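Local coordinates for protein VESB protease (Vibrio cholerae, PDB 4LK4) that is a secreted protease of the trypsin-like S1 family that probably cleaves peptide bonds by serine-type endopeptidase activity and carries a C-terminal Ig-like domain, at residues 88-93 with 250-255; 184-189 with 228-233; 326-331 with 343-348. The protein carries 1 engineered substitution. All coordinates share one frame; numbering follows the deposited sequence.

Contact 1. Residues 88-93 with 250-255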
loop_
_atom_site.group_PDB
_atom_site.type_symbol
_atom_site.label_atom_id
_atom_site.label_comp_id
_atom_site.label_asym_id
_atom_site.label_seq_id
_atom_site.Cartn_x
_atom_site.Cartn_y
_atom_site.Cartn_z
ATOM N N LYS A 88 -5.106 -9.655 3.057
ATOM C CA LYS A 88 -5.100 -9.135 1.687
ATOM C C LYS A 88 -4.119 -7.986 1.490
ATOM O O LYS A 88 -3.828 -7.216 2.400
ATOM C CB LYS A 88 -6.519 -8.692 1.280
ATOM C CG LYS A 88 -7.542 -9.821 1.148
ATOM C CD LYS A 88 -7.498 -10.456 -0.236
ATOM C CE LYS A 88 -8.092 -11.880 -0.317
ATOM N NZ LYS A 88 -9.251 -12.151 0.573
ATOM N N ILE A 89 -3.634 -7.865 0.272
ATOM C CA ILE A 89 -2.805 -6.772 -0.147
ATOM C C ILE A 89 -3.470 -6.046 -1.335
ATOM O O ILE A 89 -3.931 -6.679 -2.275
ATOM C CB ILE A 89 -1.389 -7.274 -0.470
ATOM C CG1 ILE A 89 -0.696 -7.657 0.853
ATOM C CG2 ILE A 89 -0.553 -6.171 -1.122
ATOM C CD1 ILE A 89 0.682 -8.283 0.719
ATOM N N TYR A 90 -3.559 -4.719 -1.248
ATOM C CA TYR A 90 -3.997 -3.898 -2.367
ATOM C C TYR A 90 -2.829 -3.025 -2.783
ATOM O O TYR A 90 -2.317 -2.265 -1.975
ATOM C CB TYR A 90 -5.221 -3.040 -1.991
ATOM C CG TYR A 90 -6.298 -3.886 -1.390
ATOM C CD1 TYR A 90 -6.341 -4.138 -0.036
ATOM C CD2 TYR A 90 -7.231 -4.487 -2.179
ATOM C CE1 TYR A 90 -7.307 -4.965 0.511
ATOM C CE2 TYR A 90 -8.218 -5.279 -1.644
ATOM C CZ TYR A 90 -8.247 -5.534 -0.297
ATOM O OH TYR A 90 -9.241 -6.370 0.209
ATOM N N ARG A 91 -2.378 -3.158 -4.020
ATOM C CA ARG A 91 -1.348 -2.268 -4.533
ATOM C C ARG A 91 -1.947 -1.314 -5.526
ATOM O O ARG A 91 -2.951 -1.619 -6.148
ATOM C CB ARG A 91 -0.278 -3.077 -5.236
ATOM C CG ARG A 91 0.400 -4.108 -4.352
ATOM C CD ARG A 91 1.086 -5.131 -5.240
ATOM N NE ARG A 91 2.513 -4.915 -5.266
ATOM C CZ ARG A 91 3.333 -5.211 -6.271
ATOM N NH1 ARG A 91 2.890 -5.716 -7.421
ATOM N NH2 ARG A 91 4.634 -4.967 -6.111
ATOM N N HIS A 92 -1.327 -0.162 -5.728
ATOM C CA HIS A 92 -1.850 0.751 -6.719
ATOM C C HIS A 92 -1.805 0.077 -8.073
ATOM O O HIS A 92 -0.807 -0.507 -8.438
ATOM C CB HIS A 92 -1.067 2.040 -6.761
ATOM C CG HIS A 92 -1.870 3.186 -7.279
ATOM N ND1 HIS A 92 -2.093 3.380 -8.621
ATOM C CD2 HIS A 92 -2.546 4.169 -6.640
ATOM C CE1 HIS A 92 -2.852 4.444 -8.795
ATOM N NE2 HIS A 92 -3.142 4.943 -7.608
ATOM N N LEU A 93 -2.893 0.139 -8.823
ATOM C CA LEU A 93 -2.964 -0.563 -10.096
ATOM C C LEU A 93 -2.142 0.128 -11.197
ATOM O O LEU A 93 -1.876 -0.482 -12.241
ATOM C CB LEU A 93 -4.419 -0.761 -10.509
ATOM C CG LEU A 93 -5.173 -1.772 -9.628
ATOM C CD1 LEU A 93 -6.595 -1.909 -10.139
ATOM C CD2 LEU A 93 -4.504 -3.141 -9.631
ATOM N N TYR A 250 -11.427 -7.874 -0.958
ATOM C CA TYR A 250 -11.450 -8.649 -2.171
ATOM C C TYR A 250 -10.079 -8.974 -2.786
ATOM O O TYR A 250 -9.061 -8.347 -2.477
ATOM C CB TYR A 250 -12.287 -7.897 -3.181
ATOM C CG TYR A 250 -11.721 -6.569 -3.598
ATOM C CD1 TYR A 250 -11.870 -5.435 -2.793
ATOM C CD2 TYR A 250 -11.042 -6.435 -4.797
ATOM C CE1 TYR A 250 -11.354 -4.199 -3.179
ATOM C CE2 TYR A 250 -10.511 -5.211 -5.192
ATOM C CZ TYR A 250 -10.674 -4.087 -4.382
ATOM O OH TYR A 250 -10.185 -2.860 -4.805
ATOM N N ASP A 251 -10.094 -9.956 -3.684
ATOM C CA ASP A 251 -8.942 -10.293 -4.520
ATOM C C ASP A 251 -8.754 -9.196 -5.563
ATOM O O ASP A 251 -9.624 -8.983 -6.444
ATOM C CB ASP A 251 -9.159 -11.646 -5.229
ATOM C CG ASP A 251 -9.485 -12.776 -4.260
ATOM O OD1 ASP A 251 -8.659 -13.018 -3.364
ATOM O OD2 ASP A 251 -10.547 -13.426 -4.386
ATOM N N GLN A 252 -7.627 -8.504 -5.482
ATOM C CA GLN A 252 -7.366 -7.398 -6.381
ATOM C C GLN A 252 -6.784 -7.867 -7.711
ATOM O O GLN A 252 -7.336 -7.582 -8.756
ATOM C CB GLN A 252 -6.403 -6.417 -5.745
ATOM C CG GLN A 252 -6.395 -5.050 -6.416
ATOM C CD GLN A 252 -5.176 -4.220 -6.014
ATOM O OE1 GLN A 252 -4.146 -4.751 -5.619
ATOM N NE2 GLN A 252 -5.293 -2.911 -6.150
ATOM N N VAL A 253 -5.674 -8.592 -7.665
ATOM C CA VAL A 253 -4.905 -8.872 -8.870
ATOM C C VAL A 253 -4.700 -10.353 -8.928
ATOM O O VAL A 253 -4.129 -10.938 -8.027
ATOM C CB VAL A 253 -3.503 -8.197 -8.865
ATOM C CG1 VAL A 253 -2.710 -8.575 -10.105
ATOM C CG2 VAL A 253 -3.625 -6.695 -8.819
ATOM N N ALA A 254 -5.135 -10.962 -10.007
ATOM C CA ALA A 254 -4.753 -12.323 -10.286
ATOM C C ALA A 254 -3.785 -12.232 -11.424
ATOM O O ALA A 254 -4.178 -11.961 -12.543
ATOM C CB ALA A 254 -5.968 -13.128 -10.661
ATOM N N ASN A 255 -2.505 -12.381 -11.128
ATOM C CA ASN A 255 -1.495 -12.390 -12.176
ATOM C C ASN A 255 -1.137 -13.824 -12.485
ATOM O O ASN A 255 -0.449 -14.450 -11.701
ATOM C CB ASN A 255 -0.227 -11.639 -11.763
ATOM C CG ASN A 255 0.791 -11.553 -12.902
ATOM O OD1 ASN A 255 0.914 -12.467 -13.732
ATOM N ND2 ASN A 255 1.507 -10.438 -12.959
HETATM O O HOH W 1 -6.370 -8.171 -2.717
#
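The backbone N of Tyr250 donates a hydrogen bond of 2.9 Å to Tyr90 OH, a hydroxyl also joined to the carboxylate of Glu108. The two tyrosine rings cross at an oblique angle, their planes 51° apart, and Tyr90 CE2 lies over one face of the Tyr250 ring, toward its rim. At Asp251 the carboxylate is held by the backbone N of Thr269; its other oxygen, OD1, comes within 3.3 Å of Lys88 CE, while Lys88 NZ stays beyond salt-bridge range. Gln252 sends out an extended side chain, CG anti to the backbone N (chi1 -163°), and its amide makes two bonds to the backbone of Arg91: OE1 of Gln252 accepts from Arg91 N at 2.9 Å and NE2 donates to Arg91 O at 2.7 Å. Both partners are thus backbone atoms of one residue, which fixes the rotation of the amide. One water donates to Ile89 O and Tyr250 O and accepts from Gln252 N. Val253 CG2 then packs against Leu93 CD2 at 3.8 Å. The contact joins the end of strand 82-91, in a trypsin-fold barrel, to strand 248-258 of the Ig-like domain, which is flanked in its own sheet by strands 262-272 and 338-349.

Contact 2. Residues 184-189 with 228-233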
loop_
_atom_site.group_PDB
_atom_site.type_symbol
_atom_site.label_atom_id
_atom_site.label_comp_id
_atom_site.label_asym_id
_atom_site.label_seq_id
_atom_site.Cartn_x
_atom_site.Cartn_y
_atom_site.Cartn_z
ATOM N N ASN A 184 5.230 11.417 -5.864
ATOM C CA ASN A 184 6.302 11.350 -4.906
ATOM C C ASN A 184 7.092 12.629 -4.783
ATOM O O ASN A 184 6.972 13.532 -5.623
ATOM C CB ASN A 184 7.214 10.144 -5.176
ATOM C CG ASN A 184 7.817 10.140 -6.573
ATOM O OD1 ASN A 184 7.857 11.148 -7.263
ATOM N ND2 ASN A 184 8.319 8.989 -6.977
ATOM N N PHE A 185 7.845 12.723 -3.689
ATOM C CA PHE A 185 8.709 13.883 -3.408
ATOM C C PHE A 185 10.025 13.430 -2.786
ATOM O O PHE A 185 10.188 12.258 -2.438
ATOM C CB PHE A 185 8.003 14.864 -2.455
ATOM C CG PHE A 185 7.774 14.324 -1.071
ATOM C CD1 PHE A 185 8.742 14.436 -0.097
ATOM C CD2 PHE A 185 6.580 13.710 -0.740
ATOM C CE1 PHE A 185 8.509 13.966 1.185
ATOM C CE2 PHE A 185 6.365 13.198 0.518
ATOM C CZ PHE A 185 7.329 13.336 1.485
ATOM N N CYS A 186 10.926 14.383 -2.608
ATOM C CA CYS A 186 12.263 14.147 -2.125
ATOM C C CYS A 186 12.500 14.839 -0.805
ATOM O O CYS A 186 11.949 15.901 -0.531
ATOM C CB CYS A 186 13.281 14.748 -3.095
ATOM S SG CYS A 186 13.496 13.840 -4.625
ATOM N N ALA A 187 13.397 14.266 -0.022
ATOM C CA ALA A 187 13.846 14.898 1.187
ATOM C C ALA A 187 15.272 14.491 1.416
ATOM O O ALA A 187 15.689 13.388 1.057
ATOM C CB ALA A 187 12.989 14.458 2.342
ATOM N N ALA A 188 16.017 15.380 2.041
ATOM C CA ALA A 188 17.448 15.218 2.151
ATOM C C ALA A 188 17.889 15.023 3.566
ATOM O O ALA A 188 17.446 15.716 4.488
ATOM C CB ALA A 188 18.151 16.431 1.563
ATOM N N ARG A 189 18.804 14.085 3.719
ATOM C CA ARG A 189 19.508 13.918 4.972
ATOM C C ARG A 189 20.575 14.943 5.161
ATOM O O ARG A 189 21.057 15.527 4.199
ATOM C CB ARG A 189 20.048 12.524 5.070
ATOM C CG ARG A 189 18.856 11.687 5.454
ATOM C CD ARG A 189 19.121 10.237 5.425
ATOM N NE ARG A 189 20.094 9.871 6.440
ATOM C CZ ARG A 189 20.144 8.664 6.953
ATOM N NH1 ARG A 189 19.234 7.764 6.528
ATOM N NH2 ARG A 189 21.082 8.366 7.858
ATOM N N TYR A 228 19.002 12.359 -3.092
ATOM C CA TYR A 228 17.941 12.511 -2.126
ATOM C C TYR A 228 17.228 11.176 -1.912
ATOM O O TYR A 228 17.386 10.248 -2.698
ATOM C CB TYR A 228 16.887 13.483 -2.679
ATOM C CG TYR A 228 17.429 14.807 -3.157
ATOM C CD1 TYR A 228 18.328 15.539 -2.374
ATOM C CD2 TYR A 228 17.003 15.351 -4.354
ATOM C CE1 TYR A 228 18.818 16.758 -2.801
ATOM C CE2 TYR A 228 17.491 16.567 -4.799
ATOM C CZ TYR A 228 18.394 17.273 -4.016
ATOM O OH TYR A 228 18.878 18.484 -4.457
ATOM N N GLY A 229 16.407 11.104 -0.873
ATOM C CA GLY A 229 15.499 9.995 -0.671
ATOM C C GLY A 229 14.187 10.380 -1.315
ATOM O O GLY A 229 13.801 11.554 -1.300
ATOM N N VAL A 230 13.503 9.380 -1.888
ATOM C CA VAL A 230 12.250 9.599 -2.569
ATOM C C VAL A 230 11.122 8.932 -1.799
ATOM O O VAL A 230 11.221 7.768 -1.420
ATOM C CB VAL A 230 12.349 9.041 -3.971
ATOM C CG1 VAL A 230 11.021 9.153 -4.675
ATOM C CG2 VAL A 230 13.438 9.777 -4.731
ATOM N N TYR A 231 10.044 9.677 -1.596
ATOM C CA TYR A 231 8.965 9.278 -0.695
ATOM C C TYR A 231 7.643 9.388 -1.421
ATOM O O TYR A 231 7.359 10.401 -2.065
ATOM C CB TYR A 231 8.951 10.183 0.540
ATOM C CG TYR A 231 10.251 10.164 1.303
ATOM C CD1 TYR A 231 11.314 10.972 0.932
ATOM C CD2 TYR A 231 10.423 9.311 2.377
ATOM C CE1 TYR A 231 12.516 10.911 1.597
ATOM C CE2 TYR A 231 11.603 9.256 3.070
ATOM C CZ TYR A 231 12.648 10.049 2.677
ATOM O OH TYR A 231 13.797 9.975 3.417
ATOM N N THR A 232 6.831 8.341 -1.347
ATOM C CA THR A 232 5.527 8.391 -1.930
ATOM C C THR A 232 4.747 9.454 -1.168
ATOM O O THR A 232 4.863 9.565 0.054
ATOM C CB THR A 232 4.835 7.040 -1.863
ATOM O OG1 THR A 232 5.597 6.078 -2.606
ATOM C CG2 THR A 232 3.446 7.112 -2.455
ATOM N N ASN A 233 3.988 10.247 -1.919
ATOM C CA ASN A 233 3.279 11.391 -1.414
ATOM C C ASN A 233 1.872 11.049 -0.865
ATOM O O ASN A 233 0.937 10.861 -1.627
ATOM C CB ASN A 233 3.192 12.385 -2.556
ATOM C CG ASN A 233 2.405 13.625 -2.206
ATOM O OD1 ASN A 233 1.796 13.732 -1.127
ATOM N ND2 ASN A 233 2.414 14.587 -3.125
HETATM O O HOH W 2 5.133 15.400 -4.407
HETATM O O HOH W 3 15.825 11.168 2.782
#
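Phe185 and Tyr231 form a hydrogen-bonded pair of two antiparallel strands: Phe185 N donates to Tyr231 O at 2.9 Å, and Tyr231 N returns a bond of 2.7 Å to Phe185 O. On the face these residues share, Tyr231 CB sits over the Phe185 ring, 3.9 Å from its centroid, as a CH-pi contact. The phenylalanine reaches there with CG between its backbone N and carbonyl carbon (chi1 66°). The two ring planes are only 22° apart but hardly overlap. Farther along, Ala187 CB touches Tyr231 CE1 at 3.7 Å beside a second hydrogen-bonded pair, Ala187 with Gly229. A water donates to Ala187 O. These strands belong to the second of the two beta-barrels of the trypsin fold, between strands 156-162 and 211-216. On the other face Cys186 SG meets Tyr228 CD2 at 3.8 Å, an oblique sulfur-aromatic contact. Val230, on the same face as Cys186, also touches Asn184 ND2 through CG1 at 3.6 Å. The disulfide to Cys168 ties the Cys186 sulfur to helix 165-172, whose Leu167 and Val171 also touch Tyr228. From the flanking strands, Leu162 and Leu212 touch Phe185, and Val215 touches Tyr231.

Contact 3. Residues 326-331 with 343-348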
loop_
_atom_site.group_PDB
_atom_site.type_symbol
_atom_site.label_atom_id
_atom_site.label_comp_id
_atom_site.label_asym_id
_atom_site.label_seq_id
_atom_site.Cartn_x
_atom_site.Cartn_y
_atom_site.Cartn_z
ATOM N N GLN A 326 -3.810 -7.521 -19.883
ATOM C CA GLN A 326 -4.054 -6.913 -18.600
ATOM C C GLN A 326 -5.399 -6.239 -18.604
ATOM O O GLN A 326 -5.552 -5.152 -19.171
ATOM C CB GLN A 326 -2.981 -5.882 -18.274
ATOM C CG GLN A 326 -3.045 -5.404 -16.830
ATOM C CD GLN A 326 -1.997 -4.362 -16.528
ATOM O OE1 GLN A 326 -0.951 -4.668 -15.945
ATOM N NE2 GLN A 326 -2.257 -3.130 -16.936
ATOM N N TYR A 327 -6.374 -6.878 -17.964
ATOM C CA TYR A 327 -7.729 -6.335 -17.919
ATOM C C TYR A 327 -8.161 -5.996 -16.506
ATOM O O TYR A 327 -8.124 -6.839 -15.621
ATOM C CB TYR A 327 -8.746 -7.302 -18.530
ATOM C CG TYR A 327 -8.513 -7.628 -19.971
ATOM C CD1 TYR A 327 -8.375 -6.622 -20.920
ATOM C CD2 TYR A 327 -8.467 -8.946 -20.406
ATOM C CE1 TYR A 327 -8.192 -6.929 -22.270
ATOM C CE2 TYR A 327 -8.279 -9.253 -21.742
ATOM C CZ TYR A 327 -8.131 -8.246 -22.668
ATOM O OH TYR A 327 -7.941 -8.564 -23.998
ATOM N N ASP A 328 -8.618 -4.764 -16.347
ATOM C CA ASP A 328 -9.139 -4.247 -15.101
ATOM C C ASP A 328 -10.639 -4.115 -15.146
ATOM O O ASP A 328 -11.193 -3.565 -16.086
ATOM C CB ASP A 328 -8.527 -2.874 -14.854
ATOM C CG ASP A 328 -7.030 -2.958 -14.592
ATOM O OD1 ASP A 328 -6.546 -4.099 -14.425
ATOM O OD2 ASP A 328 -6.336 -1.918 -14.539
ATOM N N PHE A 329 -11.300 -4.623 -14.125
ATOM C CA PHE A 329 -12.743 -4.495 -14.022
ATOM C C PHE A 329 -13.138 -4.108 -12.600
ATOM O O PHE A 329 -12.426 -4.378 -11.634
ATOM C CB PHE A 329 -13.434 -5.795 -14.434
ATOM C CG PHE A 329 -12.974 -6.980 -13.653
ATOM C CD1 PHE A 329 -11.846 -7.675 -14.035
ATOM C CD2 PHE A 329 -13.652 -7.377 -12.516
ATOM C CE1 PHE A 329 -11.406 -8.758 -13.301
ATOM C CE2 PHE A 329 -13.232 -8.460 -11.785
ATOM C CZ PHE A 329 -12.098 -9.151 -12.173
ATOM N N GLU A 330 -14.307 -3.510 -12.502
ATOM C CA GLU A 330 -14.755 -2.813 -11.338
ATOM C C GLU A 330 -16.143 -3.318 -10.967
ATOM O O GLU A 330 -17.042 -3.381 -11.826
ATOM C CB GLU A 330 -14.825 -1.335 -11.706
ATOM C CG GLU A 330 -14.942 -0.377 -10.549
ATOM C CD GLU A 330 -14.280 0.978 -10.846
ATOM O OE1 GLU A 330 -15.013 1.943 -11.163
ATOM O OE2 GLU A 330 -13.023 1.073 -10.773
ATOM N N LEU A 331 -16.326 -3.692 -9.711
ATOM C CA LEU A 331 -17.662 -3.965 -9.207
ATOM C C LEU A 331 -18.045 -2.812 -8.296
ATOM O O LEU A 331 -17.261 -2.414 -7.454
ATOM C CB LEU A 331 -17.730 -5.282 -8.438
ATOM C CG LEU A 331 -17.840 -6.598 -9.205
ATOM C CD1 LEU A 331 -16.557 -6.928 -9.955
ATOM C CD2 LEU A 331 -18.159 -7.708 -8.209
ATOM N N THR A 343 -11.877 -2.641 -7.607
ATOM C CA THR A 343 -11.251 -2.747 -8.920
ATOM C C THR A 343 -10.255 -3.904 -8.885
ATOM O O THR A 343 -9.293 -3.878 -8.133
ATOM C CB THR A 343 -10.566 -1.417 -9.279
ATOM O OG1 THR A 343 -11.513 -0.367 -9.139
ATOM C CG2 THR A 343 -10.071 -1.386 -10.671
ATOM N N SER A 344 -10.520 -4.930 -9.692
ATOM C CA SER A 344 -9.659 -6.110 -9.792
ATOM C C SER A 344 -8.987 -6.179 -11.148
ATOM O O SER A 344 -9.329 -5.423 -12.040
ATOM C CB SER A 344 -10.476 -7.366 -9.592
ATOM O OG SER A 344 -11.065 -7.377 -8.310
ATOM N N ARG A 345 -8.028 -7.091 -11.287
ATOM C CA ARG A 345 -7.203 -7.188 -12.479
ATOM C C ARG A 345 -6.861 -8.634 -12.753
ATOM O O ARG A 345 -6.529 -9.376 -11.859
ATOM C CB ARG A 345 -5.909 -6.425 -12.305
ATOM C CG ARG A 345 -4.838 -6.776 -13.336
ATOM C CD ARG A 345 -3.614 -5.877 -13.238
ATOM N NE ARG A 345 -3.962 -4.527 -13.649
ATOM C CZ ARG A 345 -3.224 -3.442 -13.424
ATOM N NH1 ARG A 345 -2.043 -3.525 -12.783
ATOM N NH2 ARG A 345 -3.673 -2.250 -13.825
ATOM N N ILE A 346 -6.982 -9.028 -14.005
ATOM C CA ILE A 346 -6.514 -10.305 -14.456
ATOM C C ILE A 346 -5.436 -10.024 -15.479
ATOM O O ILE A 346 -5.580 -9.177 -16.350
ATOM C CB ILE A 346 -7.644 -11.157 -15.048
ATOM C CG1 ILE A 346 -7.143 -12.543 -15.368
ATOM C CG2 ILE A 346 -8.242 -10.533 -16.306
ATOM C CD1 ILE A 346 -8.267 -13.521 -15.546
ATOM N N GLN A 347 -4.349 -10.741 -15.359
ATOM C CA GLN A 347 -3.191 -10.459 -16.141
ATOM C C GLN A 347 -2.487 -11.756 -16.460
ATOM O O GLN A 347 -2.469 -12.670 -15.629
ATOM C CB GLN A 347 -2.252 -9.573 -15.333
ATOM C CG GLN A 347 -0.964 -9.228 -16.051
ATOM C CD GLN A 347 -0.187 -8.111 -15.358
ATOM O OE1 GLN A 347 -0.685 -7.444 -14.446
ATOM N NE2 GLN A 347 1.046 -7.913 -15.794
ATOM N N LEU A 348 -1.880 -11.793 -17.646
ATOM C CA LEU A 348 -1.121 -12.938 -18.135
ATOM C C LEU A 348 -0.295 -12.541 -19.348
ATOM O O LEU A 348 -0.471 -11.461 -19.910
ATOM C CB LEU A 348 -2.074 -14.069 -18.515
ATOM C CG LEU A 348 -3.089 -13.740 -19.608
ATOM C CD1 LEU A 348 -2.728 -14.508 -20.863
ATOM C CD2 LEU A 348 -4.479 -14.127 -19.153
#
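Arg345 lies beside Asp328 on one face of the sheet, and its side chain can be followed outward. Arg345 CB starts 3.2 Å from Asp328 OD1, with CG anti to the backbone N (chi1 164°), and CG and CD run on past the same oxygen. A bend at chi3 (-68°) then swings the guanidinium round so that NE and NH2 meet the carboxylate side-on. Arg345 NE donates to Asp328 OD1 at 2.7 Å and Arg345 NH2 to Asp328 OD2 at 2.8 Å, each oxygen using its syn lone pair, with the two flat groups nearly coplanar. This bidentate salt bridge fixes the rotation of both ends. Gln326 covers one face of the guanidinium: its CD stands over the centre, the amide plane only 4° from that of the arginine. Beyond the pair, NH2 also bonds Leu93 O from the protease domain.

The strands are the two arms of the hairpin 324-335/338-349 in the Ig-like domain, antiparallel and in register, with Tyr327 facing Ile346 and Phe329 facing Ser344 as the hydrogen-bonded pairs. Neighbouring on the salt-bridge face, Thr343 OG1 donates to Glu330 OE2 at 2.7 Å, meeting the carboxylate on its anti side and somewhat out of its plane; Glu330 is paired in turn with Arg341, and OG1 has a further bond to Lys243.

The opposite face is mostly apolar. Ser344 CB sits over the Phe329 ring, 4.0 Å from its centroid, as a CH-pi contact, while Ser344 OG bonds Tyr270 OH and Asp251 O. Tyr327 CB touches Ile346 CG2 at 4.0 Å. Outside the hairpin, Phe268 meets the Phe329 ring edge-to-face, and Val315 and Val317 of strand 310-319 pack on Ile346.

Overall arrangement
From the N terminus, the chain first passes residues 88-93 in the protease domain and meets them again at 250-255, after the second barrel, so contact 1 closes a long loop that ties the first barrel to the Ig-like domain. Within that loop lies contact 2, which closes a shorter one, pairing strands of the second barrel; the two contacts do not touch, their nearest atoms being about 8 Å apart. Contact 3 follows in series and closes a local hairpin. It meets contact 1 directly, since strands 248-258 and 338-349 are neighbours in one sheet, whereas contact 2 stays about 16 Å from contact 3 at the nearest atoms.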